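Side-chain contact in 2,3-dihydroxybenzoate-AMP ligase (Bacillus subtilis, PDB 1MDB), which belongs to the ANL superfamily of AMP-binding enzymes and binds adenosine monophosphate and 2,3-dihydroxybenzoic acid in adjoining pockets: residues A233-P237 against L238-G242. Sequence-based numbering, arbitrary orientation.
With DBH (2,3-dihydroxy-benzoic acid), chain E; AMP (adenosine monophosphate), chain D.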
# COMPACT_ATOMS: atom_id res chain seq x y z
N ALA A 233 -2.92 -3.32 -6.39
CA ALA A 233 -1.70 -2.83 -7.04
C ALA A 233 -0.86 -1.99 -6.07
O ALA A 233 0.29 -1.66 -6.36
CB ALA A 233 -2.05 -2.01 -8.28
N HIS A 234 -1.43 -1.63 -4.92
CA HIS A 234 -0.70 -0.85 -3.91
C HIS A 234 0.29 -1.80 -3.23
O HIS A 234 -0.03 -2.96 -3.00
CB HIS A 234 -1.66 -0.27 -2.86
CG HIS A 234 -0.98 0.55 -1.80
ND1 HIS A 234 -0.69 1.89 -1.95
CD2 HIS A 234 -0.47 0.19 -0.60
CE1 HIS A 234 -0.04 2.32 -0.89
NE2 HIS A 234 0.11 1.31 -0.05
N ASN A 235 1.48 -1.30 -2.89
CA ASN A 235 2.53 -2.12 -2.29
C ASN A 235 2.09 -3.04 -1.14
O ASN A 235 2.55 -4.18 -1.04
CB ASN A 235 3.69 -1.23 -1.81
CG ASN A 235 5.01 -2.00 -1.67
OD1 ASN A 235 5.52 -2.57 -2.64
ND2 ASN A 235 5.57 -2.00 -0.46
N TYR A 236 1.21 -2.54 -0.28
CA TYR A 236 0.72 -3.27 0.88
C TYR A 236 -0.08 -4.53 0.46
O TYR A 236 0.34 -5.66 0.76
CB TYR A 236 -0.12 -2.29 1.74
CG TYR A 236 -0.84 -2.83 2.95
CD1 TYR A 236 -1.92 -2.13 3.48
CD2 TYR A 236 -0.46 -4.03 3.58
CE1 TYR A 236 -2.61 -2.58 4.60
CE2 TYR A 236 -1.15 -4.50 4.71
CZ TYR A 236 -2.23 -3.76 5.21
OH TYR A 236 -2.95 -4.19 6.29
N PRO A 237 -1.21 -4.36 -0.24
CA PRO A 237 -1.97 -5.55 -0.66
C PRO A 237 -1.34 -6.34 -1.81
O PRO A 237 -1.87 -7.37 -2.23
CB PRO A 237 -3.34 -4.97 -1.01
CG PRO A 237 -2.99 -3.60 -1.54
CD PRO A 237 -1.97 -3.13 -0.52
N LEU A 238 -0.21 -5.87 -2.33
CA LEU A 238 0.47 -6.57 -3.41
C LEU A 238 1.63 -7.43 -2.91
O LEU A 238 1.91 -8.47 -3.49
CB LEU A 238 1.04 -5.60 -4.44
CG LEU A 238 1.75 -6.21 -5.66
CD1 LEU A 238 0.70 -6.74 -6.64
CD2 LEU A 238 2.62 -5.17 -6.37
N SER A 239 2.28 -6.99 -1.83
CA SER A 239 3.48 -7.68 -1.35
C SER A 239 3.74 -7.80 0.15
O SER A 239 4.79 -8.34 0.54
CB SER A 239 4.70 -7.01 -1.97
OG SER A 239 4.89 -5.74 -1.37
N SER A 240 2.84 -7.34 1.01
CA SER A 240 3.11 -7.41 2.44
C SER A 240 2.11 -8.18 3.30
O SER A 240 1.50 -7.60 4.21
CB SER A 240 3.26 -5.99 3.01
OG SER A 240 4.22 -5.24 2.29
N PRO A 241 1.93 -9.49 3.04
CA PRO A 241 2.56 -10.30 2.00
C PRO A 241 1.88 -10.10 0.64
O PRO A 241 2.47 -10.33 -0.41
CB PRO A 241 2.40 -11.73 2.53
CG PRO A 241 1.09 -11.65 3.26
CD PRO A 241 1.22 -10.35 4.01
N GLY A 242 0.62 -9.67 0.69
CA GLY A 242 -0.12 -9.40 -0.53
C GLY A 242 -0.49 -10.57 -1.43
O GLY A 242 -0.29 -11.74 -1.09
C21 DBH E . 2.17 1.80 2.68
O9 DBH E . 1.39 2.70 3.29
C18 DBH E . 2.32 0.40 3.16
C15 DBH E . 1.55 -0.05 4.28
C12 DBH E . 1.69 -1.37 4.76
C3 DBH E . 3.24 -0.49 2.53
O3 DBH E . 4.03 -0.11 1.43
C6 DBH E . 3.38 -1.80 3.02
C9 DBH E . 2.62 -2.25 4.12
O6 DBH E . 4.28 -2.66 2.42
P AMP D . 3.01 3.64 1.06
O1P AMP D . 4.16 3.52 0.10
O2P AMP D . 1.76 4.21 0.47
O3P AMP D . 2.74 2.35 1.80
O5' AMP D . 3.39 4.78 2.20
C5' AMP D . 4.32 4.53 3.28
C4' AMP D . 4.10 5.55 4.40
O4' AMP D . 2.80 5.29 4.89
C3' AMP D . 4.98 5.39 5.61
O3' AMP D . 6.23 6.05 5.45
C2' AMP D . 4.11 5.97 6.72
O2' AMP D . 4.26 7.41 6.82
C1' AMP D . 2.74 5.54 6.29
N9 AMP D . 2.37 4.15 7.18
C8 AMP D . 2.18 2.93 6.63
N7 AMP D . 1.87 2.02 7.54
C5 AMP D . 1.86 2.69 8.68
C6 AMP D . 1.57 2.17 9.93
N6 AMP D . 1.25 0.89 10.13
N1 AMP D . 1.63 3.06 10.98
C2 AMP D . 1.95 4.38 10.82
N3 AMP D . 2.22 4.87 9.61
C4 AMP D . 2.18 4.04 8.51
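The short helix 235-239, with H234 at its N-cap position, and S240 line one side of the 2,3-dihydroxybenzoic acid pocket in this ANL-family AMP-binding enzyme; N235 and S239 meet across the turn. The carbonyl oxygen of N235 is gripped twice by S239: OG lies 2.8 Å from N235 O and the amide N of S239 2.9 Å from the same oxygen, the two donors arriving from opposite faces of the carbonyl plane. OG can double back this far because it sits between the backbone N and the carbonyl carbon of its own residue (chi1 72°). One residue on, S240 N reaches Y236 O at 3.0 Å in a straighter bond (N-H...O 155°). The turn thereby sets N235, Y236 and S240 around one ligand. N235 ND2 donates to DBH O3 at 3.1 Å, almost in line, and more weakly to DBH O6; its OD1 is held by Y207 of helix 204-218, which fixes the flip of the amide. The Y236 ring offers a face to the ligand, DBH C12 standing 3.4 Å above its plane and offset toward the rim, while Y236 OH bonds to L278 O. H234 turns its ring edge to the junction of the ligands, near DBH C21 and AMP O2P, and NE2 bonds weakly to AMP O3P. S240 OG, beside its own backbone N (chi1 -54°), shares a hydrogen bond with DBH O6 at 2.6 Å.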